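Local coordinates for protein putative acetyltransferase (Streptococcus mutans, PDB 4E2A) that probably transfers an acyl group, most likely acetyl from acetyl-coenzyme A, to an acceptor, as members of the GNAT acetyltransferase family do, at residues V38-V43 with G143-E148; E78-S83 with R130-K135; T96-I99 with K104-G107. All blocks are in the same frame, centred on the assembly; numbering follows the deposited sequence.

All three contacts involve the central mixed sheet. Interaction 3 is the most buried and lies within the sheet: it pairs strands 94-101 and 104-113 through backbone hydrogen bonds at a beta bulge. Interaction 1, about 7 Å away between centres, packs the edge strand 38-42 against helix 142-157. It is van der Waals packing, mostly apolar and partly buried, with no hydrogen bond across it. Ile-99 of interaction 3 touches Val-38, Ile-40 and Leu-146 of interaction 1. Interaction 2, also partly buried, brings the link between helices 69-79 and 82-90 to strand 125-133. Its side chains are polar but meet without a direct hydrogen bond; waters bridge the segments. Leu-134 N lies 2.9 Å from Ala-106 O, so interactions 2 and 3 meet between neighbouring strands.

Interaction 1: V38-V43 with G143-E148; sequences VEIRKV and GKQLFE
Ile-40 and Leu-146 make the apolar part of this contact. The methyl CG2 of Ile-40 lies 4.0 Å from CD1 of Leu-146, and the two side chains meet at a slant. Ile-40 CG2 stands anti to the backbone N, while CG1 takes the place beside that N (chi1 -63°). The two branches therefore spread over different parts of the helix. CG2 goes to Leu-146. At the end of the other branch, CD1 of Ile-40 lies 4.1 Å from the backbone O of Gln-145. Leu-146 is buried.

The second kind of contact is between a methyl group and an amide. Val-38 and Gln-145 approach from opposite directions. CG1 of Val-38 comes to 3.7 Å from NE2 of Gln-145. The glutamine chain is extended, with CG anti to the backbone N (chi1 -167°), and so its amide reaches out to the start of the strand. This is van der Waals packing, and no hydrogen bond joins the two segments.

Val-38 and Ile-40 alternate with Glu-39, which points away from the helix. Both also touch Ile-99 on the adjacent strand 94-101. The axes of the segments 38-42 and 143-148 come within 10.3 Å at their closest, with a crossing angle of -39°. Packing of a helix on one face of a mixed sheet, here at its edge strand, is typical of the alpha+beta fold of the GNAT family.

Interaction 2: E78-S83 with R130-K135; sequences EAYTLS and RLYILK
Tyr-80 and Arg-130 run past each other in opposite directions. The tyrosine ring stands nearly upright on the guanidinium, with the two planes 79° apart. The ring meets the arginine with its edge. CE1 of Tyr-80 sits over the centre of the guanidinium, 3.9 Å from CZ of Arg-130. The hydroxyl reaches further back along the arginine, and OH of Tyr-80 is 3.8 Å from NE of Arg-130. This is an edge-on approach, not a stack of flat faces.

The arginine chain is extended from CG to NE, and chi2 of 179° helps carry its flat end from the strand to the link between the helices. There a water lies at the guanidinium edge. The water O accepts from NH2 of Arg-130 at 2.8 Å. The same water O donates to the backbone O of Ala-79 at 2.7 Å. It thus bridges the arginine to the last turn of helix 69-79. The other terminal nitrogen, NH1, forms a salt bridge with Glu-88 of helix 82-90. Bonds at both NH1 and NH2 would limit rotation of the guanidinium under the tyrosine.

Tyr-132 comes near the same hydroxyl. CE2 of Tyr-132 is 4.3 Å from OH of Tyr-80, approaching obliquely. A second water lies in the plane of the Tyr-132 ring, with its O 3.0 Å from OH of Tyr-132. Its hydrogen bond to OH of Tyr-80 is weak.

Tyr-80 is the first residue to leave helical geometry after helix 69-79, and its ring meets Phe-75 of that helix edge-to-face. Just before it, Glu-78 bonds to His-188 and Ser-189 of the second subunit. Tyr-132 touches helix 48-63, and strand 125-133 bonds to strand 104-113 beside it.

Interaction 3: T96-I99 with K104-G107; sequences TYFI and KAAG
A classic beta bulge in the hairpin of strands 94-101 and 104-113 defines this contact. Ala-106 and Gly-107 together face Ile-99 on the opposite strand. The backbone O of Ile-99 takes hydrogen bonds from both residues. The bond from Ala-106 N is short, 2.8 Å to Ile-99 O, and nearly straight; the donor lies almost in line with the carbonyl. The bond from Gly-107 N to Ile-99 O is weak, at 3.4 Å. The return bond runs from Ile-99 N to Gly-107 O. Its donor stands well above the carbonyl plane. Ile-99 and Gly-107 form an antiparallel hydrogen-bonded pair.

The N-to-C directions of segments 96-99 and 104-107 differ by 110°, well short of antiparallel at this point. Strand 94-101 also bonds to strand 38-42 along its other edge, through Phe-98 with Arg-41. Strand 104-113 bonds to strand 125-133 through Ala-106 with Leu-134.

Side chains add to the backbone pairing. CG2 of Ile-99 lies 3.8 Å from N of Gly-107 and so packs on the bulge itself. The rest of the isoleucine leads away, where it touches Leu-142 and Leu-146 of helix 142-157. CA of Phe-98 makes a CA-H...O contact with O of Gly-107, at 3.4 Å. The same oxygen lies at the edge of the Phe-98 ring. One face of the Phe-98 ring meets Ala-105. This is a CH-pi contact: the methyl CB of Ala-105 is 4.3 Å from the centroid of the Phe-98 ring, only 11° off the ring normal.

Interaction 1: V38-V43 with G143-E148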
loop_
_atom_site.group_PDB
_atom_site.type_symbol
_atom_site.label_atom_id
_atom_site.label_comp_id
_atom_site.label_asym_id
_atom_site.label_seq_id
_atom_site.Cartn_x
_atom_site.Cartn_y
_atom_site.Cartn_z
ATOM N N VAL B 38 22.972 -15.077 -24.226
ATOM C CA VAL B 38 22.127 -14.732 -23.091
ATOM C C VAL B 38 22.220 -15.741 -21.958
ATOM O O VAL B 38 22.187 -16.951 -22.184
ATOM C CB VAL B 38 20.666 -14.595 -23.532
ATOM C CG1 VAL B 38 19.776 -14.327 -22.324
ATOM C CG2 VAL B 38 20.534 -13.470 -24.551
ATOM N N GLU B 39 22.345 -15.233 -20.735
ATOM C CA GLU B 39 22.390 -16.072 -19.549
ATOM C C GLU B 39 21.447 -15.537 -18.475
ATOM O O GLU B 39 21.264 -14.324 -18.341
ATOM C CB GLU B 39 23.816 -16.117 -18.992
ATOM C CG GLU B 39 23.969 -17.012 -17.770
ATOM C CD GLU B 39 25.376 -17.001 -17.197
ATOM O OE1 GLU B 39 26.228 -16.245 -17.722
ATOM O OE2 GLU B 39 25.623 -17.746 -16.219
ATOM N N ILE B 40 20.846 -16.443 -17.717
ATOM C CA ILE B 40 20.006 -16.063 -16.592
ATOM C C ILE B 40 20.517 -16.815 -15.390
ATOM O O ILE B 40 20.623 -18.036 -15.426
ATOM C CB ILE B 40 18.516 -16.442 -16.811
ATOM C CG1 ILE B 40 17.945 -15.691 -18.017
ATOM C CG2 ILE B 40 17.673 -16.128 -15.545
ATOM C CD1 ILE B 40 16.543 -16.134 -18.405
ATOM N N ARG B 41 20.822 -16.092 -14.317
ATOM C CA ARG B 41 21.356 -16.711 -13.111
ATOM C C ARG B 41 21.144 -15.795 -11.906
ATOM O O ARG B 41 20.879 -14.596 -12.059
ATOM C CB ARG B 41 22.858 -17.026 -13.276
ATOM C CG ARG B 41 23.731 -15.789 -13.505
ATOM C CD ARG B 41 25.212 -16.020 -13.176
ATOM N NE ARG B 41 26.057 -14.910 -13.623
ATOM C CZ ARG B 41 26.260 -13.782 -12.947
ATOM N NH1 ARG B 41 25.681 -13.603 -11.768
ATOM N NH2 ARG B 41 27.043 -12.831 -13.450
ATOM N N LYS B 42 21.299 -16.359 -10.712
ATOM C CA LYS B 42 21.141 -15.598 -9.488
ATOM C C LYS B 42 22.203 -14.511 -9.410
ATOM O O LYS B 42 23.297 -14.671 -9.936
ATOM C CB LYS B 42 21.206 -16.512 -8.255
ATOM C CG LYS B 42 20.146 -17.598 -8.276
ATOM C CD LYS B 42 20.185 -18.480 -7.039
ATOM C CE LYS B 42 19.347 -19.732 -7.245
ATOM N NZ LYS B 42 19.505 -20.708 -6.129
ATOM N N VAL B 43 21.854 -13.401 -8.763
ATOM C CA VAL B 43 22.794 -12.345 -8.455
ATOM C C VAL B 43 23.830 -12.883 -7.479
ATOM O O VAL B 43 23.492 -13.507 -6.468
ATOM C CB VAL B 43 22.085 -11.112 -7.807
ATOM C CG1 VAL B 43 23.110 -10.021 -7.486
ATOM C CG2 VAL B 43 21.011 -10.563 -8.728
ATOM N N GLY B 143 12.634 -9.686 -22.002
ATOM C CA GLY B 143 11.574 -9.653 -20.993
ATOM C C GLY B 143 10.757 -10.950 -20.981
ATOM O O GLY B 143 10.509 -11.565 -19.937
ATOM N N LYS B 144 10.327 -11.354 -22.166
ATOM C CA LYS B 144 9.600 -12.598 -22.343
ATOM C C LYS B 144 10.422 -13.768 -21.826
ATOM O O LYS B 144 9.915 -14.626 -21.106
ATOM C CB LYS B 144 9.258 -12.802 -23.820
ATOM C CG LYS B 144 8.647 -14.134 -24.137
ATOM C CD LYS B 144 8.091 -14.169 -25.548
ATOM C CE LYS B 144 7.695 -15.585 -25.952
ATOM N NZ LYS B 144 7.155 -15.628 -27.346
ATOM N N GLN B 145 11.702 -13.797 -22.180
ATOM C CA GLN B 145 12.556 -14.897 -21.752
ATOM C C GLN B 145 12.678 -14.949 -20.226
ATOM O O GLN B 145 12.650 -16.016 -19.636
ATOM C CB GLN B 145 13.944 -14.770 -22.377
ATOM C CG GLN B 145 14.791 -16.016 -22.255
ATOM C CD GLN B 145 16.074 -15.915 -23.053
ATOM O OE1 GLN B 145 16.194 -15.075 -23.954
ATOM N NE2 GLN B 145 17.049 -16.761 -22.720
ATOM N N LEU B 146 12.812 -13.792 -19.589
ATOM C CA LEU B 146 12.922 -13.759 -18.129
ATOM C C LEU B 146 11.575 -14.128 -17.456
ATOM O O LEU B 146 11.567 -14.819 -16.452
ATOM C CB LEU B 146 13.457 -12.410 -17.653
ATOM C CG LEU B 146 13.877 -12.225 -16.189
ATOM C CD1 LEU B 146 14.756 -13.347 -15.655
ATOM C CD2 LEU B 146 14.591 -10.856 -16.015
ATOM N N PHE B 147 10.451 -13.690 -18.024
ATOM C CA PHE B 147 9.140 -14.057 -17.494
ATOM C C PHE B 147 8.896 -15.556 -17.628
ATOM O O PHE B 147 8.417 -16.196 -16.692
ATOM C CB PHE B 147 8.008 -13.258 -18.145
ATOM C CG PHE B 147 6.649 -13.461 -17.489
ATOM C CD1 PHE B 147 6.353 -12.879 -16.258
ATOM C CD2 PHE B 147 5.668 -14.213 -18.113
ATOM C CE1 PHE B 147 5.104 -13.056 -15.658
ATOM C CE2 PHE B 147 4.407 -14.392 -17.527
ATOM C CZ PHE B 147 4.121 -13.808 -16.301
ATOM N N GLU B 148 9.260 -16.121 -18.777
ATOM C CA GLU B 148 9.145 -17.555 -18.978
ATOM C C GLU B 148 10.055 -18.365 -18.042
ATOM O O GLU B 148 9.680 -19.451 -17.583
ATOM C CB GLU B 148 9.365 -17.903 -20.462
ATOM C CG GLU B 148 8.379 -17.156 -21.354
ATOM C CD GLU B 148 8.132 -17.814 -22.705
ATOM O OE1 GLU B 148 8.932 -18.686 -23.086
ATOM O OE2 GLU B 148 7.124 -17.458 -23.364
#

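Interaction 2: E78-S83 with R130-K135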
loop_
_atom_site.group_PDB
_atom_site.type_symbol
_atom_site.label_atom_id
_atom_site.label_comp_id
_atom_site.label_asym_id
_atom_site.label_seq_id
_atom_site.Cartn_x
_atom_site.Cartn_y
_atom_site.Cartn_z
ATOM N N GLU B 78 14.422 4.400 0.086
ATOM C CA GLU B 78 13.713 3.444 0.925
ATOM C C GLU B 78 13.887 1.999 0.457
ATOM O O GLU B 78 14.092 1.091 1.262
ATOM C CB GLU B 78 12.206 3.773 0.995
ATOM C CG GLU B 78 11.405 2.812 1.895
ATOM C CD GLU B 78 9.882 3.055 1.877
ATOM O OE1 GLU B 78 9.399 3.868 1.052
ATOM O OE2 GLU B 78 9.161 2.429 2.699
ATOM N N ALA B 79 13.782 1.786 -0.846
ATOM C CA ALA B 79 13.753 0.422 -1.398
ATOM C C ALA B 79 15.086 -0.087 -1.946
ATOM O O ALA B 79 15.301 -1.288 -2.036
ATOM C CB ALA B 79 12.673 0.306 -2.486
ATOM N N TYR B 80 15.963 0.812 -2.363
ATOM C CA TYR B 80 17.136 0.363 -3.100
ATOM C C TYR B 80 18.460 0.781 -2.479
ATOM O O TYR B 80 19.431 1.018 -3.196
ATOM C CB TYR B 80 17.067 0.835 -4.561
ATOM C CG TYR B 80 15.976 0.184 -5.417
ATOM C CD1 TYR B 80 15.469 -1.075 -5.110
ATOM C CD2 TYR B 80 15.482 0.827 -6.555
ATOM C CE1 TYR B 80 14.480 -1.671 -5.899
ATOM C CE2 TYR B 80 14.493 0.237 -7.352
ATOM C CZ TYR B 80 14.007 -1.014 -7.028
ATOM O OH TYR B 80 13.037 -1.610 -7.827
ATOM N N THR B 81 18.505 0.892 -1.154
ATOM C CA THR B 81 19.787 1.058 -0.444
ATOM C C THR B 81 20.484 -0.292 -0.439
ATOM O O THR B 81 19.829 -1.336 -0.633
ATOM C CB THR B 81 19.570 1.521 1.009
ATOM O OG1 THR B 81 18.872 0.502 1.749
ATOM C CG2 THR B 81 18.760 2.809 1.033
ATOM N N LEU B 82 21.801 -0.286 -0.257
ATOM C CA LEU B 82 22.564 -1.530 -0.263
ATOM C C LEU B 82 22.121 -2.456 0.860
ATOM O O LEU B 82 22.156 -3.671 0.701
ATOM C CB LEU B 82 24.061 -1.274 -0.130
ATOM C CG LEU B 82 24.814 -0.687 -1.340
ATOM C CD1 LEU B 82 26.239 -0.307 -0.957
ATOM C CD2 LEU B 82 24.812 -1.683 -2.492
ATOM N N SER B 83 21.713 -1.888 1.994
ATOM C CA SER B 83 21.320 -2.719 3.139
ATOM C C SER B 83 19.991 -3.460 2.921
ATOM O O SER B 83 19.847 -4.619 3.319
ATOM C CB SER B 83 21.292 -1.898 4.444
ATOM O OG SER B 83 20.324 -0.856 4.406
ATOM N N ARG B 130 9.050 -8.504 -9.105
ATOM C CA ARG B 130 9.742 -7.504 -9.912
ATOM C C ARG B 130 10.301 -8.066 -11.215
ATOM O O ARG B 130 10.942 -9.119 -11.225
ATOM C CB ARG B 130 10.938 -6.907 -9.140
ATOM C CG ARG B 130 10.596 -5.942 -8.028
ATOM C CD ARG B 130 11.873 -5.440 -7.313
ATOM N NE ARG B 130 11.482 -4.697 -6.132
ATOM C CZ ARG B 130 12.184 -4.632 -5.009
ATOM N NH1 ARG B 130 13.349 -5.273 -4.906
ATOM N NH2 ARG B 130 11.715 -3.913 -3.989
ATOM N N LEU B 131 10.104 -7.337 -12.312
ATOM C CA LEU B 131 10.773 -7.693 -13.561
ATOM C C LEU B 131 10.996 -6.429 -14.403
ATOM O O LEU B 131 10.032 -5.828 -14.878
ATOM C CB LEU B 131 9.956 -8.763 -14.337
ATOM C CG LEU B 131 10.673 -9.569 -15.457
ATOM C CD1 LEU B 131 9.833 -10.732 -16.013
ATOM C CD2 LEU B 131 11.095 -8.658 -16.608
ATOM N N TYR B 132 12.268 -6.040 -14.558
ATOM C CA TYR B 132 12.678 -4.871 -15.309
ATOM C C TYR B 132 13.738 -5.212 -16.348
ATOM O O TYR B 132 14.653 -5.997 -16.084
ATOM C CB TYR B 132 13.282 -3.808 -14.369
ATOM C CG TYR B 132 12.298 -3.107 -13.454
ATOM C CD1 TYR B 132 11.688 -1.912 -13.828
ATOM C CD2 TYR B 132 11.992 -3.639 -12.205
ATOM C CE1 TYR B 132 10.812 -1.273 -12.979
ATOM C CE2 TYR B 132 11.122 -3.011 -11.360
ATOM C CZ TYR B 132 10.533 -1.831 -11.746
ATOM O OH TYR B 132 9.662 -1.202 -10.893
ATOM N N ILE B 133 13.626 -4.603 -17.522
ATOM C CA ILE B 133 14.672 -4.704 -18.538
ATOM C C ILE B 133 15.166 -3.291 -18.818
ATOM O O ILE B 133 14.352 -2.387 -19.063
ATOM C CB ILE B 133 14.147 -5.332 -19.864
ATOM C CG1 ILE B 133 13.551 -6.732 -19.631
ATOM C CG2 ILE B 133 15.259 -5.352 -20.943
ATOM C CD1 ILE B 133 14.561 -7.816 -19.203
ATOM N N LEU B 134 16.481 -3.093 -18.741
ATOM C CA LEU B 134 17.107 -1.837 -19.197
ATOM C C LEU B 134 16.656 -1.411 -20.609
ATOM O O LEU B 134 16.646 -2.220 -21.556
ATOM C CB LEU B 134 18.636 -1.959 -19.182
ATOM C CG LEU B 134 19.400 -1.743 -17.873
ATOM C CD1 LEU B 134 20.859 -2.083 -18.082
ATOM C CD2 LEU B 134 19.250 -0.307 -17.339
ATOM N N LYS B 135 16.300 -0.137 -20.756
ATOM C CA LYS B 135 15.849 0.377 -22.047
ATOM C C LYS B 135 16.826 0.069 -23.185
ATOM O O LYS B 135 16.403 -0.225 -24.302
ATOM C CB LYS B 135 15.610 1.888 -21.977
ATOM C CG LYS B 135 14.228 2.277 -22.449
ATOM C CD LYS B 135 13.432 2.971 -21.355
ATOM C CE LYS B 135 13.854 4.428 -21.216
ATOM N NZ LYS B 135 12.809 5.267 -20.556
HETATM O O HOH W 1 13.442 -3.215 -1.938
HETATM O O HOH W 2 9.606 -2.073 -8.055
#

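Interaction 3: T96-I99 with K104-G107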
loop_
_atom_site.group_PDB
_atom_site.type_symbol
_atom_site.label_atom_id
_atom_site.label_comp_id
_atom_site.label_asym_id
_atom_site.label_seq_id
_atom_site.Cartn_x
_atom_site.Cartn_y
_atom_site.Cartn_z
ATOM N N THR B 96 16.632 -13.393 -6.369
ATOM C CA THR B 96 16.810 -12.349 -7.366
ATOM C C THR B 96 17.764 -12.822 -8.472
ATOM O O THR B 96 18.866 -13.329 -8.189
ATOM C CB THR B 96 17.335 -11.044 -6.737
ATOM O OG1 THR B 96 16.434 -10.602 -5.718
ATOM C CG2 THR B 96 17.466 -9.940 -7.790
ATOM N N TYR B 97 17.344 -12.613 -9.719
ATOM C CA TYR B 97 18.110 -13.043 -10.894
ATOM C C TYR B 97 18.502 -11.862 -11.783
ATOM O O TYR B 97 17.766 -10.873 -11.876
ATOM C CB TYR B 97 17.291 -14.024 -11.746
ATOM C CG TYR B 97 16.953 -15.324 -11.050
ATOM C CD1 TYR B 97 17.787 -16.426 -11.162
ATOM C CD2 TYR B 97 15.794 -15.444 -10.279
ATOM C CE1 TYR B 97 17.501 -17.598 -10.533
ATOM C CE2 TYR B 97 15.494 -16.631 -9.628
ATOM C CZ TYR B 97 16.358 -17.704 -9.769
ATOM O OH TYR B 97 16.102 -18.896 -9.150
ATOM N N PHE B 98 19.663 -11.981 -12.437
ATOM C CA PHE B 98 20.021 -11.133 -13.565
ATOM C C PHE B 98 19.725 -11.904 -14.843
ATOM O O PHE B 98 19.857 -13.140 -14.893
ATOM C CB PHE B 98 21.527 -10.810 -13.597
ATOM C CG PHE B 98 21.972 -9.732 -12.629
ATOM C CD1 PHE B 98 21.168 -8.658 -12.331
ATOM C CD2 PHE B 98 23.218 -9.806 -12.031
ATOM C CE1 PHE B 98 21.595 -7.664 -11.443
ATOM C CE2 PHE B 98 23.649 -8.828 -11.129
ATOM C CZ PHE B 98 22.832 -7.755 -10.841
ATOM N N ILE B 99 19.327 -11.180 -15.881
ATOM C CA ILE B 99 19.468 -11.712 -17.224
ATOM C C ILE B 99 20.593 -10.928 -17.864
ATOM O O ILE B 99 20.639 -9.692 -17.783
ATOM C CB ILE B 99 18.184 -11.664 -18.073
ATOM C CG1 ILE B 99 18.438 -12.307 -19.444
ATOM C CG2 ILE B 99 17.680 -10.247 -18.236
ATOM C CD1 ILE B 99 17.163 -12.639 -20.207
ATOM N N LYS B 104 27.014 -8.760 -19.681
ATOM C CA LYS B 104 26.511 -7.513 -19.099
ATOM C C LYS B 104 25.071 -7.656 -18.588
ATOM O O LYS B 104 24.182 -8.141 -19.308
ATOM C CB LYS B 104 26.545 -6.385 -20.131
ATOM C CG LYS B 104 27.922 -6.014 -20.671
ATOM C CD LYS B 104 27.770 -5.013 -21.823
ATOM C CE LYS B 104 29.104 -4.560 -22.383
ATOM N NZ LYS B 104 28.935 -3.483 -23.407
ATOM N N ALA B 105 24.832 -7.215 -17.358
ATOM C CA ALA B 105 23.478 -7.235 -16.811
ATOM C C ALA B 105 22.518 -6.377 -17.634
ATOM O O ALA B 105 22.729 -5.176 -17.791
ATOM C CB ALA B 105 23.486 -6.787 -15.363
ATOM N N ALA B 106 21.456 -6.999 -18.140
ATOM C CA ALA B 106 20.452 -6.315 -18.966
ATOM C C ALA B 106 19.105 -6.122 -18.256
ATOM O O ALA B 106 18.268 -5.327 -18.694
ATOM C CB ALA B 106 20.246 -7.062 -20.274
ATOM N N GLY B 107 18.893 -6.852 -17.166
ATOM C CA GLY B 107 17.656 -6.742 -16.426
ATOM C C GLY B 107 17.651 -7.658 -15.214
ATOM O O GLY B 107 18.625 -8.374 -14.959
#